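PDB 5NDX: glycosyl hydrolase from Rhizobium leguminosarum bv. trifolii, which probably hydrolyses O-glycosidic bonds as a family 39 glycoside hydrolase and is a bacterial orthologue of human alpha-L-iduronidase. Local coordinates for residues H59-L64 with S76-A81; L65-G70 with N99-F104; F93-G98 with Y140-N145. The protein carries 2 engineered substitutions. All coordinates share one frame; numbering follows the deposited sequence.

Contact 1 of 3, residues H59-L64 with S76-A81; sequences HYLYNL and SLLDRA. With 8U8 ((2~{R},3~{S},4~{S},5~{R},6~{S})-6-(4-methyl-2-oxidanylidene-chromen-7-yl)oxy-3,4,5-tris(oxidanyl)oxane-2-carboxylic acid), chain M.
Leu64 packs on Leu77, Leu78 and Ala81. It joins the loop that leaves strand 55-58 of the TIM barrel to the first turns of helix 76-87. The packing is apolar and mostly buried. Leu64 CD1 meets Ala81 CB at 3.5 Å, and Leu64 CB lies 4.0 Å from Leu77 CB. The side chains of Leu61 and Leu78 cross at about a right angle. Leu78 CG is anti to the backbone N (chi1 -171°), which carries the end of the side chain to the loop. There its CD1 meets Leu61 CD2 at 3.8 Å, while CD2 only comes within 4.5 Å of Tyr62 CD1. The hydroxyl of Tyr62 is hydrogen-bonded to Thr123.

At the start of the loop, away from helix 76-87, His59 faces the ligand. Its NE2 donates a nearly straight bond of 3.1 Å (167°) to O3 of 8U8 of chain M. O3 sits at the edge of the imidazole, in its plane. ND1 bonds with Glu95 OE1, which fixes the ring's rotation. With an alanine in place of His59, ligand O3 would probably lose this donor and Glu95 OE1 its imidazole partner.

No direct hydrogen bond links the segments. One water donates to Leu64 O and accepts from Leu77 N at 2.9 Å.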
loop_
_atom_site.group_PDB
_atom_site.type_symbol
_atom_site.label_atom_id
_atom_site.label_comp_id
_atom_site.label_asym_id
_atom_site.label_seq_id
_atom_site.Cartn_x
_atom_site.Cartn_y
_atom_site.Cartn_z
ATOM N N HIS A 59 -7.274 -11.865 4.822
ATOM C CA HIS A 59 -8.044 -12.622 5.818
ATOM C C HIS A 59 -8.447 -14.011 5.331
ATOM O O HIS A 59 -8.804 -14.185 4.160
ATOM C CB HIS A 59 -9.380 -11.932 6.166
ATOM C CG HIS A 59 -9.282 -10.739 7.055
ATOM N ND1 HIS A 59 -8.158 -10.427 7.789
ATOM C CD2 HIS A 59 -10.226 -9.821 7.401
ATOM C CE1 HIS A 59 -8.390 -9.347 8.517
ATOM N NE2 HIS A 59 -9.635 -8.953 8.289
ATOM N N TYR A 60 -8.449 -14.964 6.246
ATOM C CA TYR A 60 -8.994 -16.324 6.016
ATOM C C TYR A 60 -8.215 -17.128 4.980
ATOM O O TYR A 60 -8.799 -17.879 4.203
ATOM C CB TYR A 60 -10.470 -16.242 5.600
ATOM C CG TYR A 60 -11.362 -15.547 6.598
ATOM C CD1 TYR A 60 -11.621 -16.148 7.832
ATOM C CD2 TYR A 60 -11.993 -14.342 6.308
ATOM C CE1 TYR A 60 -12.470 -15.571 8.764
ATOM C CE2 TYR A 60 -12.849 -13.739 7.238
ATOM C CZ TYR A 60 -13.072 -14.371 8.468
ATOM O OH TYR A 60 -13.875 -13.839 9.435
ATOM N N LEU A 61 -6.883 -17.009 4.979
ATOM C CA LEU A 61 -6.082 -17.861 4.112
ATOM C C LEU A 61 -6.395 -19.363 4.340
ATOM O O LEU A 61 -6.468 -20.111 3.381
ATOM C CB LEU A 61 -4.581 -17.576 4.271
ATOM C CG LEU A 61 -4.146 -16.281 3.557
ATOM C CD1 LEU A 61 -2.795 -15.853 4.082
ATOM C CD2 LEU A 61 -4.148 -16.468 2.053
ATOM N N TYR A 62 -6.622 -19.781 5.582
ATOM C CA TYR A 62 -6.897 -21.221 5.835
ATOM C C TYR A 62 -8.289 -21.721 5.373
ATOM O O TYR A 62 -8.469 -22.931 5.230
ATOM C CB TYR A 62 -6.657 -21.569 7.301
ATOM C CG TYR A 62 -5.191 -21.680 7.728
ATOM C CD1 TYR A 62 -4.220 -22.217 6.879
ATOM C CD2 TYR A 62 -4.783 -21.256 8.998
ATOM C CE1 TYR A 62 -2.893 -22.381 7.282
ATOM C CE2 TYR A 62 -3.456 -21.389 9.412
ATOM C CZ TYR A 62 -2.514 -21.967 8.546
ATOM O OH TYR A 62 -1.209 -22.174 8.929
ATOM N N ASN A 63 -9.239 -20.824 5.069
ATOM C CA ASN A 63 -10.479 -21.244 4.374
ATOM C C ASN A 63 -10.206 -21.732 2.976
ATOM O O ASN A 63 -11.056 -22.354 2.404
ATOM C CB ASN A 63 -11.537 -20.133 4.314
ATOM C CG ASN A 63 -12.152 -19.844 5.676
ATOM O OD1 ASN A 63 -11.946 -20.568 6.644
ATOM N ND2 ASN A 63 -12.896 -18.776 5.748
ATOM N N LEU A 64 -9.035 -21.436 2.420
ATOM C CA LEU A 64 -8.634 -22.000 1.149
ATOM C C LEU A 64 -8.271 -23.497 1.246
ATOM O O LEU A 64 -8.228 -24.169 0.229
ATOM C CB LEU A 64 -7.437 -21.233 0.557
ATOM C CG LEU A 64 -7.731 -19.764 0.199
ATOM C CD1 LEU A 64 -6.521 -19.072 -0.400
ATOM C CD2 LEU A 64 -8.968 -19.627 -0.707
ATOM N N SER A 76 -4.112 -27.035 -2.657
ATOM C CA SER A 76 -3.946 -26.511 -4.004
ATOM C C SER A 76 -4.456 -25.060 -4.175
ATOM O O SER A 76 -3.862 -24.335 -4.949
ATOM C CB SER A 76 -4.581 -27.446 -5.032
ATOM O OG SER A 76 -5.957 -27.536 -4.781
ATOM N N LEU A 77 -5.518 -24.648 -3.476
ATOM C CA LEU A 77 -5.989 -23.263 -3.534
ATOM C C LEU A 77 -5.058 -22.294 -2.807
ATOM O O LEU A 77 -4.791 -21.195 -3.320
ATOM C CB LEU A 77 -7.438 -23.102 -3.033
ATOM C CG LEU A 77 -8.481 -23.917 -3.827
ATOM C CD1 LEU A 77 -9.910 -23.641 -3.301
ATOM C CD2 LEU A 77 -8.399 -23.649 -5.338
ATOM N N LEU A 78 -4.543 -22.715 -1.649
ATOM C CA LEU A 78 -3.588 -21.915 -0.909
ATOM C C LEU A 78 -2.297 -21.731 -1.694
ATOM O O LEU A 78 -1.742 -20.631 -1.715
ATOM C CB LEU A 78 -3.348 -22.449 0.524
ATOM C CG LEU A 78 -2.517 -21.558 1.460
ATOM C CD1 LEU A 78 -3.087 -20.133 1.619
ATOM C CD2 LEU A 78 -2.353 -22.181 2.830
ATOM N N ASP A 79 -1.842 -22.781 -2.370
ATOM C CA ASP A 79 -0.693 -22.699 -3.259
ATOM C C ASP A 79 -0.865 -21.633 -4.352
ATOM O O ASP A 79 0.054 -20.890 -4.616
ATOM C CB ASP A 79 -0.429 -24.023 -3.987
ATOM C CG ASP A 79 0.036 -25.158 -3.069
ATOM O OD1 ASP A 79 0.426 -24.935 -1.894
ATOM O OD2 ASP A 79 -0.006 -26.307 -3.588
ATOM N N ARG A 80 -2.019 -21.621 -5.004
ATOM C CA ARG A 80 -2.293 -20.642 -6.031
ATOM C C ARG A 80 -2.313 -19.226 -5.463
ATOM O O ARG A 80 -1.797 -18.331 -6.077
ATOM C CB ARG A 80 -3.621 -20.944 -6.740
ATOM C CG ARG A 80 -3.476 -22.163 -7.667
ATOM C CD ARG A 80 -4.809 -22.705 -8.185
ATOM N NE ARG A 80 -5.653 -21.648 -8.783
ATOM C CZ ARG A 80 -6.978 -21.730 -9.003
ATOM N NH1 ARG A 80 -7.684 -22.823 -8.686
ATOM N NH2 ARG A 80 -7.617 -20.703 -9.549
ATOM N N ALA A 81 -2.872 -19.067 -4.277
ATOM C CA ALA A 81 -3.024 -17.773 -3.648
ATOM C C ALA A 81 -1.663 -17.192 -3.225
ATOM O O ALA A 81 -1.376 -16.025 -3.498
ATOM C CB ALA A 81 -3.939 -17.881 -2.443
HETATM C C15 8U8 M . -17.805 -5.818 14.104
HETATM C C13 8U8 M . -16.746 -4.972 14.504
HETATM C C14 8U8 M . -16.763 -4.448 15.800
HETATM C C16 8U8 M . -15.715 -3.639 16.248
HETATM O O9 8U8 M . -15.816 -3.189 17.389
HETATM O O8 8U8 M . -14.652 -3.322 15.425
HETATM C C11 8U8 M . -14.545 -3.910 14.189
HETATM C C10 8U8 M . -13.391 -3.682 13.432
HETATM C C12 8U8 M . -15.600 -4.733 13.708
HETATM C C7 8U8 M . -15.429 -5.340 12.449
HETATM C C8 8U8 M . -14.271 -5.113 11.697
HETATM C C9 8U8 M . -13.249 -4.275 12.172
HETATM O O2 8U8 M . -12.073 -4.049 11.483
HETATM C C5 8U8 M . -11.937 -4.149 10.012
HETATM O O1 8U8 M . -13.014 -3.424 9.399
HETATM C C1 8U8 M . -13.279 -3.653 8.068
HETATM C C6 8U8 M . -13.591 -2.349 7.598
HETATM O O7 8U8 M . -14.330 -2.292 6.622
HETATM O O6 8U8 M . -13.071 -1.422 8.191
HETATM C C2 8U8 M . -12.090 -4.137 7.184
HETATM O O5 8U8 M . -11.237 -3.009 6.893
HETATM C C3 8U8 M . -11.283 -5.354 7.816
HETATM O O4 8U8 M . -11.474 -6.491 7.049
HETATM C C4 8U8 M . -11.698 -5.614 9.299
HETATM O O3 8U8 M . -10.682 -6.508 9.913
HETATM O O HOH W 1 -6.412 -25.451 -0.858
#

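Contact 2 of 3, residues L65-G70 with N99-F104; sequences LSAKGG and NPSGLF. Unlike the reference sequence in segment 65-70: Leu65 (reference Val).
The nearest CA atoms are those of Ser66 and Pro100, 4.8 Å apart. Segment 65-70 is extended here and forms a short, weakly bonded strand at about 66-67. Segment 99-104 has no regular helix or strand and curls into two overlapping turns. Gly102 N bonds to Asn99 O at 3.0 Å, and Leu103 N bonds to Pro100 O at 3.1 Å. Both Ser101 and Gly102 have positive phi, which bends the chain tightly.

The Asn99 side chain spans the curl to the backbone of Phe104. Its OD1 accepts from Phe104 N at 2.8 Å, in the carbonyl plane and on a lone pair. Its ND2 donates back to Phe104 O at 2.9 Å, with that oxygen tilted out of the amide plane. Two bonds to one residue hold the amide in place.

A single hydrogen bond crosses the contact. Ala67 N donates to Ser101 OG at 2.7 Å, almost straight at 165°. Ser101 OG stands beside its own backbone N (chi1 -56°), and this sets it facing the strand. OG also lies against Ser66 CA and near Ala67 CB. Two apolar touches flank the bond. Leu65 CB meets Pro100 CB at 3.8 Å; Leu65 is a valine in the reference sequence. Ala67 CB lies 3.9 Å from Leu103 CD2.

The contact joins the loops that follow barrel strands 55-58 and 91-95, away from the ligand sites. Ser66 pairs through its backbone with Asp74 of strand 73-74, and Pro100 touches Tyr73 there. On helix 110-131, Leu65 packs on Leu119, Leu103 rests on Arg115, and the ring of Phe104 meets Trp116 edge-to-face.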
loop_
_atom_site.group_PDB
_atom_site.type_symbol
_atom_site.label_atom_id
_atom_site.label_comp_id
_atom_site.label_asym_id
_atom_site.label_seq_id
_atom_site.Cartn_x
_atom_site.Cartn_y
_atom_site.Cartn_z
ATOM N N LEU A 65 -7.978 -23.991 2.442
ATOM C CA LEU A 65 -7.654 -25.403 2.625
ATOM C C LEU A 65 -8.930 -26.210 2.805
ATOM O O LEU A 65 -9.947 -25.691 3.213
ATOM C CB LEU A 65 -6.772 -25.587 3.857
ATOM C CG LEU A 65 -5.360 -24.995 3.841
ATOM C CD1 LEU A 65 -4.626 -25.479 5.063
ATOM C CD2 LEU A 65 -4.609 -25.354 2.581
ATOM N N SER A 66 -8.857 -27.493 2.510
ATOM C CA SER A 66 -9.928 -28.414 2.925
ATOM C C SER A 66 -9.298 -29.727 3.395
ATOM O O SER A 66 -8.166 -30.064 3.001
ATOM C CB SER A 66 -10.970 -28.604 1.804
ATOM O OG SER A 66 -10.309 -29.084 0.663
ATOM N N ALA A 67 -9.991 -30.398 4.317
ATOM C CA ALA A 67 -9.537 -31.696 4.862
ATOM C C ALA A 67 -9.583 -32.705 3.751
ATOM O O ALA A 67 -10.618 -32.854 3.112
ATOM C CB ALA A 67 -10.442 -32.176 5.983
ATOM N N LYS A 68 -8.452 -33.357 3.505
ATOM C CA LYS A 68 -8.440 -34.641 2.823
ATOM C C LYS A 68 -8.349 -35.673 3.958
ATOM O O LYS A 68 -7.301 -35.763 4.619
ATOM C CB LYS A 68 -7.274 -34.755 1.816
ATOM C CG LYS A 68 -7.611 -34.169 0.436
ATOM C CD LYS A 68 -6.896 -34.852 -0.737
ATOM C CE LYS A 68 -5.539 -34.237 -1.042
ATOM N NZ LYS A 68 -4.618 -34.343 0.121
ATOM N N GLY A 69 -9.463 -36.387 4.211
ATOM C CA GLY A 69 -9.541 -37.454 5.222
ATOM C C GLY A 69 -8.192 -38.133 5.408
ATOM O O GLY A 69 -7.611 -38.656 4.449
ATOM N N GLY A 70 -7.677 -38.082 6.632
ATOM C CA GLY A 70 -6.316 -38.520 6.944
ATOM C C GLY A 70 -5.693 -37.498 7.874
ATOM O O GLY A 70 -6.402 -36.838 8.647
ATOM N N ASN A 99 -10.653 -21.796 8.878
ATOM C CA ASN A 99 -11.085 -23.058 9.504
ATOM C C ASN A 99 -11.306 -24.108 8.429
ATOM O O ASN A 99 -12.410 -24.230 7.895
ATOM C CB ASN A 99 -12.379 -22.821 10.304
ATOM C CG ASN A 99 -12.775 -24.024 11.147
ATOM O OD1 ASN A 99 -12.091 -25.057 11.190
ATOM N ND2 ASN A 99 -13.878 -23.889 11.847
ATOM N N PRO A 100 -10.260 -24.842 8.087
ATOM C CA PRO A 100 -10.388 -25.741 6.938
ATOM C C PRO A 100 -11.483 -26.812 7.138
ATOM O O PRO A 100 -11.438 -27.542 8.116
ATOM C CB PRO A 100 -9.014 -26.391 6.843
ATOM C CG PRO A 100 -8.090 -25.459 7.585
ATOM C CD PRO A 100 -8.929 -24.945 8.709
ATOM N N SER A 101 -12.441 -26.843 6.214
ATOM C CA SER A 101 -13.602 -27.727 6.252
ATOM C C SER A 101 -14.364 -27.642 7.580
ATOM O O SER A 101 -14.848 -28.649 8.046
ATOM C CB SER A 101 -13.170 -29.177 5.996
ATOM O OG SER A 101 -12.473 -29.322 4.781
ATOM N N GLY A 102 -14.428 -26.472 8.214
ATOM C CA GLY A 102 -15.049 -26.343 9.542
ATOM C C GLY A 102 -14.523 -27.256 10.660
ATOM O O GLY A 102 -15.164 -27.417 11.666
ATOM N N LEU A 103 -13.348 -27.834 10.507
ATOM C CA LEU A 103 -12.841 -28.833 11.460
ATOM C C LEU A 103 -12.608 -28.351 12.869
ATOM O O LEU A 103 -12.603 -29.167 13.773
ATOM C CB LEU A 103 -11.499 -29.396 11.005
ATOM C CG LEU A 103 -11.485 -30.675 10.188
ATOM C CD1 LEU A 103 -12.561 -30.682 9.115
ATOM C CD2 LEU A 103 -10.090 -30.821 9.599
ATOM N N PHE A 104 -12.324 -27.072 13.062
ATOM C CA PHE A 104 -11.988 -26.560 14.385
ATOM C C PHE A 104 -13.258 -26.010 15.034
ATOM O O PHE A 104 -13.948 -25.205 14.443
ATOM C CB PHE A 104 -10.832 -25.552 14.287
ATOM C CG PHE A 104 -9.532 -26.200 13.874
ATOM C CD1 PHE A 104 -9.251 -26.434 12.527
ATOM C CD2 PHE A 104 -8.639 -26.640 14.818
ATOM C CE1 PHE A 104 -8.088 -27.085 12.138
ATOM C CE2 PHE A 104 -7.470 -27.300 14.442
ATOM C CZ PHE A 104 -7.189 -27.519 13.103
#

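Contact 3 of 3, residues F93-G98 with Y140-N145; sequences FFELMG and YFETTN. With 8U8 ((2~{R},3~{S},4~{S},5~{R},6~{S})-6-(4-methyl-2-oxidanylidene-chromen-7-yl)oxy-3,4,5-tris(oxidanyl)oxane-2-carboxylic acid), chain N; 8U8 ((2~{R},3~{S},4~{S},5~{R},6~{S})-6-(4-methyl-2-oxidanylidene-chromen-7-yl)oxy-3,4,5-tris(oxidanyl)oxane-2-carboxylic acid), chain M.
Phe93 CD1 lies against Tyr140 CB (4.0 Å), and both residues touch the 8U8 ligand of chain N. Its coumarin covers one face of the Tyr140 ring, with ligand C12 3.5 Å above the ring centre. Phe93 CG is anti to the backbone N (chi1 -176°), which carries the far end of the ring to the Glu142 carboxylate and, through CZ, to ligand methyl C15 at 3.7 Å. The poorly ordered Asn145 gives O3 of 8U8 of chain M one bent bond from ND2 (3.0 Å, 137°), among several from elsewhere in the chain. Asn145 adjoins Gln146, the predicted proton-donor position, changed in this structure.

Behind these residues, Glu95 and Glu142 run side by side. Glu95 OE2 is 4.0 Å from Glu142 OE1, and Arg57 forms salt bridges to both, which probably offsets the like charges. Arg57 also forms a hydrogen bond with Asn145 OD1.

The scaffold is a pair of neighbouring parallel strands of the TIM barrel, 91-95 and 140-142. Phe94 N bonds to Tyr140 O, Glu142 N to Phe94 O and Leu96 N to Glu142 O, each at 2.8 Å. On the opposite face, Phe94 and Phe141 meet with ring centroids 5.5 Å apart and planes at 34°.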
loop_
_atom_site.group_PDB
_atom_site.type_symbol
_atom_site.label_atom_id
_atom_site.label_comp_id
_atom_site.label_asym_id
_atom_site.label_seq_id
_atom_site.Cartn_x
_atom_site.Cartn_y
_atom_site.Cartn_z
ATOM N N PHE A 93 1.565 -10.917 5.017
ATOM C CA PHE A 93 1.441 -10.620 6.431
ATOM C C PHE A 93 0.354 -11.625 6.811
ATOM O O PHE A 93 -0.830 -11.371 6.623
ATOM C CB PHE A 93 1.051 -9.149 6.631
ATOM C CG PHE A 93 0.981 -8.684 8.055
ATOM C CD1 PHE A 93 1.350 -9.475 9.130
ATOM C CD2 PHE A 93 0.505 -7.393 8.318
ATOM C CE1 PHE A 93 1.245 -9.008 10.435
ATOM C CE2 PHE A 93 0.391 -6.933 9.617
ATOM C CZ PHE A 93 0.790 -7.729 10.682
ATOM N N PHE A 94 0.823 -12.814 7.226
ATOM C CA PHE A 94 0.072 -14.067 7.187
ATOM C C PHE A 94 -0.689 -14.221 8.499
ATOM O O PHE A 94 -0.092 -14.562 9.526
ATOM C CB PHE A 94 1.057 -15.253 7.012
ATOM C CG PHE A 94 0.427 -16.533 6.525
ATOM C CD1 PHE A 94 -0.600 -17.154 7.223
ATOM C CD2 PHE A 94 0.891 -17.146 5.381
ATOM C CE1 PHE A 94 -1.172 -18.328 6.748
ATOM C CE2 PHE A 94 0.319 -18.324 4.911
ATOM C CZ PHE A 94 -0.700 -18.916 5.602
ATOM N N GLU A 95 -1.985 -13.962 8.458
ATOM C CA GLU A 95 -2.834 -14.179 9.604
ATOM C C GLU A 95 -3.150 -15.661 9.654
ATOM O O GLU A 95 -3.642 -16.235 8.654
ATOM C CB GLU A 95 -4.145 -13.398 9.513
ATOM C CG GLU A 95 -3.928 -11.899 9.351
ATOM C CD GLU A 95 -5.234 -11.184 9.046
ATOM O OE1 GLU A 95 -5.645 -11.175 7.849
ATOM O OE2 GLU A 95 -5.850 -10.691 10.022
ATOM N N LEU A 96 -2.860 -16.266 10.795
ATOM C CA LEU A 96 -3.102 -17.706 10.978
ATOM C C LEU A 96 -4.591 -17.874 11.316
ATOM O O LEU A 96 -4.984 -17.943 12.471
ATOM C CB LEU A 96 -2.182 -18.245 12.063
ATOM C CG LEU A 96 -0.702 -18.212 11.657
ATOM C CD1 LEU A 96 0.228 -18.507 12.831
ATOM C CD2 LEU A 96 -0.396 -19.124 10.482
ATOM N N MET A 97 -5.411 -17.940 10.277
ATOM C CA MET A 97 -6.797 -17.638 10.394
ATOM C C MET A 97 -7.586 -18.348 9.328
ATOM O O MET A 97 -7.181 -18.423 8.159
ATOM C CB MET A 97 -6.914 -16.127 10.231
ATOM C CG MET A 97 -8.268 -15.525 9.948
ATOM S SD MET A 97 -8.135 -13.723 9.591
ATOM C CE MET A 97 -9.890 -13.366 9.605
ATOM N N GLY A 98 -8.762 -18.805 9.736
ATOM C CA GLY A 98 -9.652 -19.592 8.891
ATOM C C GLY A 98 -9.820 -20.974 9.508
ATOM O O GLY A 98 -9.179 -21.300 10.519
ATOM N N TYR A 140 5.775 -12.188 7.960
ATOM C CA TYR A 140 5.351 -12.024 9.358
ATOM C C TYR A 140 4.087 -12.835 9.534
ATOM O O TYR A 140 3.264 -12.864 8.649
ATOM C CB TYR A 140 5.142 -10.555 9.755
ATOM C CG TYR A 140 6.421 -9.777 9.693
ATOM C CD1 TYR A 140 6.874 -9.255 8.499
ATOM C CD2 TYR A 140 7.218 -9.623 10.816
ATOM C CE1 TYR A 140 8.106 -8.598 8.425
ATOM C CE2 TYR A 140 8.443 -8.928 10.765
ATOM C CZ TYR A 140 8.906 -8.448 9.570
ATOM O OH TYR A 140 10.141 -7.769 9.516
ATOM N N PHE A 141 3.969 -13.513 10.675
ATOM C CA PHE A 141 2.790 -14.287 11.018
ATOM C C PHE A 141 2.081 -13.595 12.140
ATOM O O PHE A 141 2.726 -13.052 13.029
ATOM C CB PHE A 141 3.168 -15.702 11.449
ATOM C CG PHE A 141 3.738 -16.502 10.340
ATOM C CD1 PHE A 141 2.891 -17.212 9.492
ATOM C CD2 PHE A 141 5.090 -16.440 10.061
ATOM C CE1 PHE A 141 3.409 -17.928 8.417
ATOM C CE2 PHE A 141 5.615 -17.123 8.974
ATOM C CZ PHE A 141 4.769 -17.870 8.163
ATOM N N GLU A 142 0.757 -13.635 12.083
ATOM C CA GLU A 142 -0.100 -12.928 13.030
ATOM C C GLU A 142 -1.229 -13.804 13.497
ATOM O O GLU A 142 -1.707 -14.671 12.759
ATOM C CB GLU A 142 -0.769 -11.702 12.357
ATOM C CG GLU A 142 -1.139 -10.649 13.363
ATOM C CD GLU A 142 -1.836 -9.442 12.764
ATOM O OE1 GLU A 142 -2.358 -9.569 11.658
ATOM O OE2 GLU A 142 -1.886 -8.394 13.418
ATOM N N THR A 143 -1.702 -13.523 14.691
ATOM C CA THR A 143 -2.968 -14.100 15.149
ATOM C C THR A 143 -4.142 -13.680 14.270
ATOM O O THR A 143 -4.130 -12.644 13.575
ATOM C CB THR A 143 -3.412 -13.569 16.510
ATOM O OG1 THR A 143 -3.506 -12.134 16.411
ATOM C CG2 THR A 143 -2.479 -13.984 17.584
ATOM N N THR A 144 -5.167 -14.505 14.398
ATOM C CA THR A 144 -6.425 -14.414 13.705
ATOM C C THR A 144 -6.996 -13.103 14.088
ATOM O O THR A 144 -6.910 -12.648 15.251
ATOM C CB THR A 144 -7.406 -15.594 14.119
ATOM O OG1 THR A 144 -8.337 -15.901 13.073
ATOM C CG2 THR A 144 -8.157 -15.289 15.425
ATOM N N ASN A 145 -7.639 -12.543 13.093
ATOM C CA ASN A 145 -8.086 -11.177 13.129
ATOM C C ASN A 145 -9.128 -10.978 14.248
ATOM O O ASN A 145 -9.806 -11.944 14.707
ATOM C CB ASN A 145 -8.672 -10.800 11.767
ATOM C CG ASN A 145 -9.018 -9.329 11.674
ATOM O OD1 ASN A 145 -8.155 -8.451 11.897
ATOM N ND2 ASN A 145 -10.309 -9.044 11.399
HETATM C C15 8U8 N . 4.350 -7.149 11.386
HETATM C C13 8U8 N . 5.628 -6.599 11.512
HETATM C C14 8U8 N . 6.323 -6.720 12.708
HETATM C C16 8U8 N . 7.623 -6.244 12.810
HETATM O O9 8U8 N . 8.201 -6.309 13.887
HETATM O O8 8U8 N . 8.200 -5.587 11.768
HETATM C C11 8U8 N . 7.560 -5.505 10.583
HETATM C C10 8U8 N . 8.269 -4.915 9.566
HETATM C C12 8U8 N . 6.270 -5.993 10.427
HETATM C C7 8U8 N . 5.690 -5.879 9.163
HETATM C C8 8U8 N . 6.401 -5.273 8.134
HETATM C C9 8U8 N . 7.700 -4.794 8.317
HETATM O O2 8U8 N . 8.364 -4.221 7.261
HETATM C C5 8U8 N . 9.813 -4.146 7.299
HETATM O O1 8U8 N . 10.016 -2.902 7.992
HETATM C C1 8U8 N . 11.365 -2.396 8.108
HETATM C C6 8U8 N . 12.267 -3.347 8.972
HETATM O O7 8U8 N . 11.726 -4.092 9.813
HETATM O O6 8U8 N . 13.481 -3.347 8.717
HETATM C C2 8U8 N . 11.885 -2.244 6.681
HETATM O O5 8U8 N . 13.243 -1.704 6.643
HETATM C C3 8U8 N . 11.818 -3.602 5.945
HETATM O O4 8U8 N . 12.222 -3.388 4.618
HETATM C C4 8U8 N . 10.375 -4.110 5.921
HETATM O O3 8U8 N . 10.285 -5.414 5.343
HETATM C C15 8U8 M . -17.805 -5.818 14.104
HETATM C C13 8U8 M . -16.746 -4.972 14.504
HETATM C C14 8U8 M . -16.763 -4.448 15.800
HETATM C C16 8U8 M . -15.715 -3.639 16.248
HETATM O O9 8U8 M . -15.816 -3.189 17.389
HETATM O O8 8U8 M . -14.652 -3.322 15.425
HETATM C C11 8U8 M . -14.545 -3.910 14.189
HETATM C C10 8U8 M . -13.391 -3.682 13.432
HETATM C C12 8U8 M . -15.600 -4.733 13.708
HETATM C C7 8U8 M . -15.429 -5.340 12.449
HETATM C C8 8U8 M . -14.271 -5.113 11.697
HETATM C C9 8U8 M . -13.249 -4.275 12.172
HETATM O O2 8U8 M . -12.073 -4.049 11.483
HETATM C C5 8U8 M . -11.937 -4.149 10.012
HETATM O O1 8U8 M . -13.014 -3.424 9.399
HETATM C C1 8U8 M . -13.279 -3.653 8.068
HETATM C C6 8U8 M . -13.591 -2.349 7.598
HETATM O O7 8U8 M . -14.330 -2.292 6.622
HETATM O O6 8U8 M . -13.071 -1.422 8.191
HETATM C C2 8U8 M . -12.090 -4.137 7.184
HETATM O O5 8U8 M . -11.237 -3.009 6.893
HETATM C C3 8U8 M . -11.283 -5.354 7.816
HETATM O O4 8U8 M . -11.474 -6.491 7.049
HETATM C C4 8U8 M . -11.698 -5.614 9.299
HETATM O O3 8U8 M . -10.682 -6.508 9.913
HETATM O O HOH W 2 -9.480 -18.239 12.768
#

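From the N terminus, contact 1 comes first. It closes a short loop, tying the chain after strand 55-58 to the start of helix 76-87. Contact 2 opens inside that loop, at 65-70, and closes beyond it at 99-104, so the two cross. It ties strand 66-67 to the loop after strand 91-95. Leu65 CD2 packs on Leu78 CB, and Asn63 OD1 is hydrogen-bonded to Asn99 N. Contact 3 opens at 93-98, after contact 1 has closed, and ends at 140-145. It crosses contact 2 and pairs barrel strands 91-95 and 140-142. A backbone hydrogen bond joins Tyr62 N and Met97 O (3.0 Å), linking contact 1 to contact 3.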